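Local coordinates for mitogen (Streptococcus dysgalactiae, PDB 2J4X), which is a bacterial superantigen of the staphylococcal/streptococcal toxin family that binds zinc and probably acts as a toxin by stimulating T cells, at residues N12-D17 and I140-R145; I109-F114 and K146-D151. One frame throughout, in Å; residues are numbered along the deposited sequence.

Contact 1 of 2, residues N12-D17 and I140-R145; sequences NIYMKD and IDVRLR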
ATOM      1  N   ASN A  12      11.025   2.913  -9.046  1.00 36.93           N
ATOM      2  CA  ASN A  12      10.903   4.351  -8.852  1.00 36.54           C
ATOM      3  C   ASN A  12       9.668   4.712  -8.064  1.00 34.22           C
ATOM      4  O   ASN A  12       9.691   5.594  -7.209  1.00 34.94           O
ATOM      5  CB  ASN A  12      10.853   5.059 -10.194  1.00 40.46           C
ATOM      6  CG  ASN A  12      10.945   6.550 -10.042  1.00 43.61           C
ATOM      7  OD1 ASN A  12      11.971   7.059  -9.597  1.00 45.97           O
ATOM      8  ND2 ASN A  12       9.867   7.265 -10.384  1.00 44.93           N
ATOM      9  N   ILE A  13       8.590   4.017  -8.373  1.00 32.11           N
ATOM     10  CA  ILE A  13       7.327   4.234  -7.720  1.00 31.54           C
ATOM     11  C   ILE A  13       7.354   3.822  -6.261  1.00 32.80           C
ATOM     12  O   ILE A  13       7.044   4.636  -5.386  1.00 35.76           O
ATOM     13  CB  ILE A  13       6.227   3.435  -8.415  1.00 31.22           C
ATOM     14  CG1 ILE A  13       6.019   3.961  -9.826  1.00 30.38           C
ATOM     15  CG2 ILE A  13       4.951   3.472  -7.600  1.00 29.73           C
ATOM     16  CD1 ILE A  13       5.084   3.116 -10.625  1.00 34.08           C
ATOM     17  N   TYR A  14       7.743   2.578  -5.981  1.00 31.66           N
ATOM     18  CA  TYR A  14       7.710   2.083  -4.611  1.00 29.95           C
ATOM     19  C   TYR A  14       8.887   2.352  -3.713  1.00 31.19           C
ATOM     20  O   TYR A  14       8.863   1.958  -2.559  1.00 32.76           O
ATOM     21  CB  TYR A  14       7.374   0.587  -4.609  1.00 28.67           C
ATOM     22  CG  TYR A  14       5.973   0.307  -5.117  1.00 26.81           C
ATOM     23  CD1 TYR A  14       4.863   0.480  -4.279  1.00 26.75           C
ATOM     24  CD2 TYR A  14       5.743  -0.051  -6.459  1.00 24.06           C
ATOM     25  CE1 TYR A  14       3.557   0.312  -4.756  1.00 26.61           C
ATOM     26  CE2 TYR A  14       4.444  -0.221  -6.946  1.00 23.64           C
ATOM     27  CZ  TYR A  14       3.356  -0.036  -6.092  1.00 25.23           C
ATOM     28  OH  TYR A  14       2.073  -0.162  -6.558  1.00 25.63           O
ATOM     29  N   MET A  15       9.914   3.024  -4.207  1.00 31.23           N
ATOM     30  CA  MET A  15      11.034   3.320  -3.341  1.00 34.05           C
ATOM     31  C   MET A  15      10.753   4.634  -2.587  1.00 34.57           C
ATOM     32  O   MET A  15      11.375   4.929  -1.559  1.00 34.45           O
ATOM     33  CB  MET A  15      12.320   3.456  -4.146  1.00 38.16           C
ATOM     34  CG  MET A  15      12.224   4.466  -5.260  1.00 44.37           C
ATOM     35  SD  MET A  15      13.831   4.998  -5.902  1.00 53.98           S
ATOM     36  CE  MET A  15      13.413   6.762  -6.245  1.00 51.20           C
ATOM     37  N   LYS A  16       9.812   5.419  -3.093  1.00 33.68           N
ATOM     38  CA  LYS A  16       9.464   6.679  -2.455  1.00 33.51           C
ATOM     39  C   LYS A  16       8.958   6.512  -1.011  1.00 33.10           C
ATOM     40  O   LYS A  16       8.575   5.418  -0.591  1.00 32.96           O
ATOM     41  CB  LYS A  16       8.432   7.392  -3.314  1.00 33.58           C
ATOM     42  CG  LYS A  16       9.012   7.878  -4.624  1.00 36.90           C
ATOM     43  CD  LYS A  16       7.933   8.400  -5.564  1.00 39.67           C
ATOM     44  CE  LYS A  16       8.549   9.206  -6.694  1.00 40.68           C
ATOM     45  NZ  LYS A  16       9.893   8.655  -7.007  1.00 43.67           N
ATOM     46  N   ASP A  17       8.971   7.597  -0.243  1.00 33.83           N
ATOM     47  CA  ASP A  17       8.528   7.540   1.148  1.00 33.45           C
ATOM     48  C   ASP A  17       7.024   7.552   1.221  1.00 32.66           C
ATOM     49  O   ASP A  17       6.343   7.757   0.217  1.00 31.82           O
ATOM     50  CB  ASP A  17       9.085   8.715   1.946  1.00 34.93           C
ATOM     51  CG  ASP A  17      10.600   8.856   1.800  1.00 37.49           C
ATOM     52  OD1 ASP A  17      11.295   7.822   1.685  1.00 38.20           O
ATOM     53  OD2 ASP A  17      11.100  10.003   1.808  1.00 40.10           O
ATOM     54  N   ILE A 140      -0.912  -2.288   2.933  1.00 27.10           N
ATOM     55  CA  ILE A 140      -0.431  -3.669   2.841  1.00 27.10           C
ATOM     56  C   ILE A 140       0.428  -3.841   1.580  1.00 28.08           C
ATOM     57  O   ILE A 140       1.549  -4.345   1.652  1.00 30.64           O
ATOM     58  CB  ILE A 140      -1.594  -4.670   2.715  1.00 26.82           C
ATOM     59  CG1 ILE A 140      -2.491  -4.587   3.951  1.00 27.57           C
ATOM     60  CG2 ILE A 140      -1.052  -6.074   2.516  1.00 24.60           C
ATOM     61  CD1 ILE A 140      -3.702  -5.506   3.888  1.00 26.42           C
ATOM     62  N   ASP A 141      -0.090  -3.404   0.431  1.00 27.46           N
ATOM     63  CA  ASP A 141       0.609  -3.564  -0.841  1.00 26.63           C
ATOM     64  C   ASP A 141       1.974  -2.895  -0.853  1.00 26.42           C
ATOM     65  O   ASP A 141       2.965  -3.505  -1.248  1.00 25.96           O
ATOM     66  CB  ASP A 141      -0.273  -3.031  -1.983  1.00 27.10           C
ATOM     67  CG  ASP A 141       0.216  -3.477  -3.362  1.00 27.79           C
ATOM     68  OD1 ASP A 141       0.696  -4.623  -3.483  1.00 28.62           O
ATOM     69  OD2 ASP A 141       0.106  -2.700  -4.328  1.00 29.02           O
ATOM     70  N   VAL A 142       2.015  -1.639  -0.419  1.00 25.59           N
ATOM     71  CA  VAL A 142       3.252  -0.875  -0.355  1.00 26.19           C
ATOM     72  C   VAL A 142       4.271  -1.442   0.638  1.00 26.72           C
ATOM     73  O   VAL A 142       5.455  -1.510   0.344  1.00 28.18           O
ATOM     74  CB  VAL A 142       2.965   0.613   0.012  1.00 26.39           C
ATOM     75  CG1 VAL A 142       4.282   1.333   0.382  1.00 24.18           C
ATOM     76  CG2 VAL A 142       2.240   1.302  -1.169  1.00 23.76           C
ATOM     77  N   ARG A 143       3.836  -1.820   1.830  1.00 27.36           N
ATOM     78  CA  ARG A 143       4.766  -2.388   2.793  1.00 27.11           C
ATOM     79  C   ARG A 143       5.263  -3.778   2.307  1.00 28.61           C
ATOM     80  O   ARG A 143       6.445  -4.145   2.498  1.00 28.42           O
ATOM     81  CB  ARG A 143       4.085  -2.498   4.165  1.00 26.73           C
ATOM     82  CG  ARG A 143       3.701  -1.155   4.778  1.00 27.36           C
ATOM     83  CD  ARG A 143       2.998  -1.331   6.124  1.00 28.21           C
ATOM     84  NE  ARG A 143       3.852  -1.978   7.121  1.00 29.68           N
ATOM     85  CZ  ARG A 143       3.438  -2.359   8.323  1.00 30.48           C
ATOM     86  NH1 ARG A 143       2.186  -2.163   8.678  1.00 31.92           N
ATOM     87  NH2 ARG A 143       4.269  -2.932   9.179  1.00 31.90           N
ATOM     88  N   LEU A 144       4.378  -4.544   1.674  1.00 27.65           N
ATOM     89  CA  LEU A 144       4.757  -5.864   1.188  1.00 28.42           C
ATOM     90  C   LEU A 144       5.784  -5.727   0.089  1.00 28.59           C
ATOM     91  O   LEU A 144       6.761  -6.483   0.055  1.00 28.43           O
ATOM     92  CB  LEU A 144       3.536  -6.646   0.671  1.00 28.02           C
ATOM     93  CG  LEU A 144       3.815  -8.076   0.177  1.00 27.41           C
ATOM     94  CD1 LEU A 144       2.628  -8.974   0.464  1.00 27.38           C
ATOM     95  CD2 LEU A 144       4.147  -8.054  -1.299  1.00 28.14           C
ATOM     96  N   ARG A 145       5.574  -4.769  -0.810  1.00 27.93           N
ATOM     97  CA  ARG A 145       6.519  -4.567  -1.914  1.00 28.22           C
ATOM     98  C   ARG A 145       7.865  -4.068  -1.397  1.00 28.50           C
ATOM     99  O   ARG A 145       8.900  -4.566  -1.821  1.00 30.38           O
ATOM    100  CB  ARG A 145       5.956  -3.583  -2.951  1.00 27.00           C
ATOM    101  CG  ARG A 145       4.803  -4.145  -3.746  1.00 27.12           C
ATOM    102  CD  ARG A 145       4.185  -3.114  -4.657  1.00 25.39           C
ATOM    103  NE  ARG A 145       2.904  -3.568  -5.180  1.00 25.00           N
ATOM    104  CZ  ARG A 145       2.602  -3.672  -6.471  1.00 24.65           C
ATOM    105  NH1 ARG A 145       3.486  -3.358  -7.404  1.00 22.73           N
ATOM    106  NH2 ARG A 145       1.396  -4.068  -6.822  1.00 22.43           N
TER
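Tyr14, on helix 7-14, lays its ring against the extended arm of Arg145 on helix 137-150, and that pairing accounts for most of the contact. Arg145 CD stands 3.4 Å from the centroid of the Tyr14 ring, a CH-pi interaction over the centre of one face. On the opposite face, Ile13 CG2 of the same helix sits toward the rim, while Val142 CG2 meets the ring in its plane, 3.9 Å from Tyr14 CE1. The guanidinium lies only 22° from parallel to the ring and is displaced toward the phenol end: Arg145 NH1 approaches Tyr14 CE2 to 3.3 Å, and Tyr14 OH lies over the middle of the guanidinium.

Arg145 reaches this place because its CG is anti to the carbonyl carbon (chi1 -70°) and the chain then runs extended from CG to NE. Its rotation is fixed by Asp141, one helical turn earlier, whose OD1 takes a nearly straight hydrogen bond from Arg145 NE (3.0 Å, 168° at the hydrogen) within a salt bridge. Asp141 OD1 lies in the guanidinium plane, while Arg145 NE meets it from above the carboxylate plane; the two bonds from Arg145 NH2 to Asp141 are weak. Asp141 also accepts from Trp168 NE1 through OD1, and its OD2 is hydrogen-bonded to Tyr188 OH, which bonds Tyr14 OH as well. Arg145 NH1 is held by Thr184 O.

The contact thus joins the N-terminal helix to the long helix of the beta-grasp domain. No hydrogen bond runs between residues 12-17 and 140-145; Lys146, just beyond, bonds Tyr14 O. The chemistry implies a buried ion pair whose charges are probably eased by several polar partners, with the hydroxyl end of the tyrosine over one face of the guanidinium.

Contact 2 of 2, residues I109-F114 and K146-D151; sequences IYMNIF and KSLMSD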
ATOM      1  N   ILE A 109       0.851 -10.578  10.630  1.00 43.41           N
ATOM      2  CA  ILE A 109       0.546 -11.433   9.491  1.00 42.53           C
ATOM      3  C   ILE A 109       1.805 -11.898   8.769  1.00 41.15           C
ATOM      4  O   ILE A 109       2.693 -11.100   8.465  1.00 38.60           O
ATOM      5  CB  ILE A 109      -0.415 -10.699   8.508  1.00 43.11           C
ATOM      6  CG1 ILE A 109      -1.706 -10.312   9.245  1.00 42.27           C
ATOM      7  CG2 ILE A 109      -0.797 -11.614   7.347  1.00 42.57           C
ATOM      8  CD1 ILE A 109      -2.505 -11.505   9.715  1.00 42.28           C
ATOM      9  N   TYR A 110       1.874 -13.207   8.527  1.00 41.53           N
ATOM     10  CA  TYR A 110       3.003 -13.814   7.836  1.00 41.65           C
ATOM     11  C   TYR A 110       2.898 -13.705   6.320  1.00 41.69           C
ATOM     12  O   TYR A 110       1.813 -13.749   5.726  1.00 39.84           O
ATOM     13  CB  TYR A 110       3.200 -15.291   8.268  1.00 42.27           C
ATOM     14  CG  TYR A 110       4.023 -15.393   9.529  1.00 44.26           C
ATOM     15  CD1 TYR A 110       3.461 -15.082  10.770  1.00 46.67           C
ATOM     16  CD2 TYR A 110       5.404 -15.597   9.467  1.00 45.06           C
ATOM     17  CE1 TYR A 110       4.259 -14.945  11.924  1.00 48.82           C
ATOM     18  CE2 TYR A 110       6.215 -15.464  10.600  1.00 46.86           C
ATOM     19  CZ  TYR A 110       5.638 -15.128  11.831  1.00 49.75           C
ATOM     20  OH  TYR A 110       6.427 -14.909  12.956  1.00 50.25           O
ATOM     21  N   MET A 111       4.069 -13.534   5.720  1.00 42.59           N
ATOM     22  CA  MET A 111       4.228 -13.402   4.287  1.00 43.75           C
ATOM     23  C   MET A 111       4.947 -14.689   3.858  1.00 43.52           C
ATOM     24  O   MET A 111       6.061 -14.964   4.302  1.00 44.40           O
ATOM     25  CB  MET A 111       5.085 -12.154   4.017  1.00 44.28           C
ATOM     26  CG  MET A 111       5.055 -11.570   2.619  1.00 44.87           C
ATOM     27  SD  MET A 111       5.856  -9.931   2.663  1.00 46.34           S
ATOM     28  CE  MET A 111       7.483 -10.357   2.156  1.00 47.86           C
ATOM     29  N   ASN A 112       4.281 -15.497   3.040  1.00 43.70           N
ATOM     30  CA  ASN A 112       4.854 -16.744   2.530  1.00 43.28           C
ATOM     31  C   ASN A 112       5.364 -16.444   1.143  1.00 42.38           C
ATOM     32  O   ASN A 112       4.579 -16.036   0.276  1.00 42.68           O
ATOM     33  CB  ASN A 112       3.792 -17.828   2.404  1.00 44.07           C
ATOM     34  CG  ASN A 112       3.159 -18.171   3.721  1.00 45.33           C
ATOM     35  OD1 ASN A 112       1.958 -18.464   3.783  1.00 46.28           O
ATOM     36  ND2 ASN A 112       3.960 -18.150   4.788  1.00 44.17           N
ATOM     37  N   ILE A 113       6.661 -16.649   0.931  1.00 40.79           N
ATOM     38  CA  ILE A 113       7.267 -16.388  -0.362  1.00 39.26           C
ATOM     39  C   ILE A 113       7.537 -17.698  -1.092  1.00 40.81           C
ATOM     40  O   ILE A 113       8.208 -18.576  -0.570  1.00 41.00           O
ATOM     41  CB  ILE A 113       8.556 -15.604  -0.204  1.00 36.91           C
ATOM     42  CG1 ILE A 113       8.312 -14.401   0.700  1.00 35.61           C
ATOM     43  CG2 ILE A 113       9.032 -15.148  -1.564  1.00 38.18           C
ATOM     44  CD1 ILE A 113       9.516 -13.520   0.892  1.00 35.91           C
ATOM     45  N   PHE A 114       6.985 -17.821  -2.298  1.00 43.12           N
ATOM     46  CA  PHE A 114       7.128 -19.017  -3.116  1.00 45.24           C
ATOM     47  C   PHE A 114       7.862 -18.711  -4.387  1.00 46.51           C
ATOM     48  O   PHE A 114       7.675 -17.649  -4.970  1.00 46.35           O
ATOM     49  CB  PHE A 114       5.759 -19.601  -3.448  1.00 45.82           C
ATOM     50  CG  PHE A 114       4.984 -20.022  -2.236  1.00 48.76           C
ATOM     51  CD1 PHE A 114       3.847 -19.328  -1.840  1.00 49.68           C
ATOM     52  CD2 PHE A 114       5.409 -21.099  -1.465  1.00 49.48           C
ATOM     53  CE1 PHE A 114       3.153 -19.704  -0.699  1.00 50.47           C
ATOM     54  CE2 PHE A 114       4.719 -21.477  -0.324  1.00 48.97           C
ATOM     55  CZ  PHE A 114       3.591 -20.779   0.057  1.00 49.25           C
ATOM     56  N   LYS A 146       7.850  -3.101  -0.474  1.00 28.23           N
ATOM     57  CA  LYS A 146       9.074  -2.544   0.107  1.00 27.97           C
ATOM     58  C   LYS A 146       9.886  -3.618   0.844  1.00 29.00           C
ATOM     59  O   LYS A 146      11.111  -3.639   0.777  1.00 29.39           O
ATOM     60  CB  LYS A 146       8.739  -1.378   1.040  1.00 25.78           C
ATOM     61  CG  LYS A 146       8.484  -0.068   0.315  1.00 24.06           C
ATOM     62  CD  LYS A 146       8.064   1.037   1.302  1.00 25.86           C
ATOM     63  CE  LYS A 146       7.853   2.402   0.646  1.00 23.27           C
ATOM     64  NZ  LYS A 146       9.128   3.069   0.326  1.00 23.40           N
ATOM     65  N   SER A 147       9.198  -4.512   1.534  1.00 29.15           N
ATOM     66  CA  SER A 147       9.863  -5.604   2.233  1.00 31.23           C
ATOM     67  C   SER A 147      10.555  -6.534   1.199  1.00 31.05           C
ATOM     68  O   SER A 147      11.665  -7.023   1.420  1.00 31.34           O
ATOM     69  CB  SER A 147       8.818  -6.365   3.065  1.00 32.66           C
ATOM     70  OG  SER A 147       9.323  -7.604   3.532  1.00 38.11           O
ATOM     71  N   LEU A 148       9.894  -6.767   0.067  1.00 30.94           N
ATOM     72  CA  LEU A 148      10.452  -7.606  -0.983  1.00 29.90           C
ATOM     73  C   LEU A 148      11.586  -6.874  -1.712  1.00 29.59           C
ATOM     74  O   LEU A 148      12.523  -7.495  -2.200  1.00 30.21           O
ATOM     75  CB  LEU A 148       9.352  -7.999  -1.981  1.00 30.59           C
ATOM     76  CG  LEU A 148       8.294  -9.026  -1.562  1.00 31.06           C
ATOM     77  CD1 LEU A 148       7.184  -9.054  -2.583  1.00 30.17           C
ATOM     78  CD2 LEU A 148       8.923 -10.397  -1.417  1.00 31.20           C
ATOM     79  N   MET A 149      11.492  -5.552  -1.789  1.00 29.02           N
ATOM     80  CA  MET A 149      12.511  -4.758  -2.447  1.00 30.65           C
ATOM     81  C   MET A 149      13.844  -4.789  -1.698  1.00 33.24           C
ATOM     82  O   MET A 149      14.915  -4.857  -2.322  1.00 35.80           O
ATOM     83  CB  MET A 149      12.038  -3.311  -2.610  1.00 28.14           C
ATOM     84  CG  MET A 149      10.896  -3.165  -3.595  1.00 27.86           C
ATOM     85  SD  MET A 149      10.564  -1.475  -4.038  1.00 31.59           S
ATOM     86  CE  MET A 149      10.338  -0.802  -2.483  1.00 28.56           C
ATOM     87  N   SER A 150      13.783  -4.739  -0.369  1.00 34.28           N
ATOM     88  CA  SER A 150      14.981  -4.759   0.462  1.00 36.10           C
ATOM     89  C   SER A 150      15.536  -6.153   0.727  1.00 37.33           C
ATOM     90  O   SER A 150      16.662  -6.300   1.169  1.00 39.61           O
ATOM     91  CB  SER A 150      14.717  -4.038   1.785  1.00 37.86           C
ATOM     92  OG  SER A 150      13.529  -4.482   2.412  1.00 42.69           O
ATOM     93  N   ASP A 151      14.753  -7.181   0.451  1.00 38.03           N
ATOM     94  CA  ASP A 151      15.223  -8.538   0.651  1.00 37.90           C
ATOM     95  C   ASP A 151      16.456  -8.765  -0.229  1.00 38.72           C
ATOM     96  O   ASP A 151      16.396  -8.598  -1.456  1.00 37.69           O
ATOM     97  CB  ASP A 151      14.126  -9.531   0.273  1.00 38.00           C
ATOM     98  CG  ASP A 151      14.526 -10.958   0.542  1.00 37.43           C
ATOM     99  OD1 ASP A 151      14.203 -11.488   1.617  1.00 37.28           O
ATOM    100  OD2 ASP A 151      15.179 -11.549  -0.329  1.00 38.68           O
TER
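The methyl end of Met111 reaches from strand 104-114 into the angle between Ser147 and Leu148 of helix 137-150. Met111 CE lies 3.6 Å from Ser147 OG and 3.9 Å from Leu148 CD2, so a single methyl group meets both a hydroxyl oxygen and a branched apolar side chain. The thioether gets there by running out with CG anti to the backbone N (chi1 -162°), then bending at its last torsion (chi3 96°), which turns CE aside from the line of the extended chain. Met111 and Leu148 consequently meet at a slant, not end-on.

Ile113, two residues farther along the strand, uses the same methyl of Leu148. Its CD1 stands 3.9 Å from Leu148 CD2, and the two side chains run alongside each other, pointing opposite ways.

This is helix-on-sheet packing in the C-terminal beta-grasp domain, where helix 137-150 lies across a mixed sheet. The axes of strand 109-114 and helix 146-150 approach to 11.9 Å and cross at -50°, a separation bridged by side chains alone. Met111 and Ile113 direct their CB atoms toward the helix, as expected of residues two apart on a strand. The intervening Asn112 touches His201 and Asp203, two of the zinc ligands on the adjacent strand 199-206; Met111 itself lies about 11 Å from the zinc ion, measured from its side chain.

Tyr126, on the neighbouring strand, touches Met111, Ile113 and Ser147, and its OH is hydrogen-bonded to Asp151 OD1. Beyond the contact's apolar centre, Lys146 O accepts from both Ser150 N and Ser150 OG, the hydroxyl at 3.0 Å.

Both contacts use helix 137-150 and both are buried, but they draw on successive parts of it and join it to different partners. Contact 1, centred about 6 Å from the centre of the chain, ties the helix to the N-terminal helix 7-14; contact 2, centred about 13 Å from it, seats the next turn on the sheet of the beta-grasp domain. Their chemistry differs accordingly: an aromatic ring against an ion-paired guanidinium between helices, and chiefly aliphatic contacts between helix and sheet. Lys146 links the two directly, since its NZ lies 2.6 Å from Lys16 O, a probable hydrogen bond. The contact centres are about 12 Å apart.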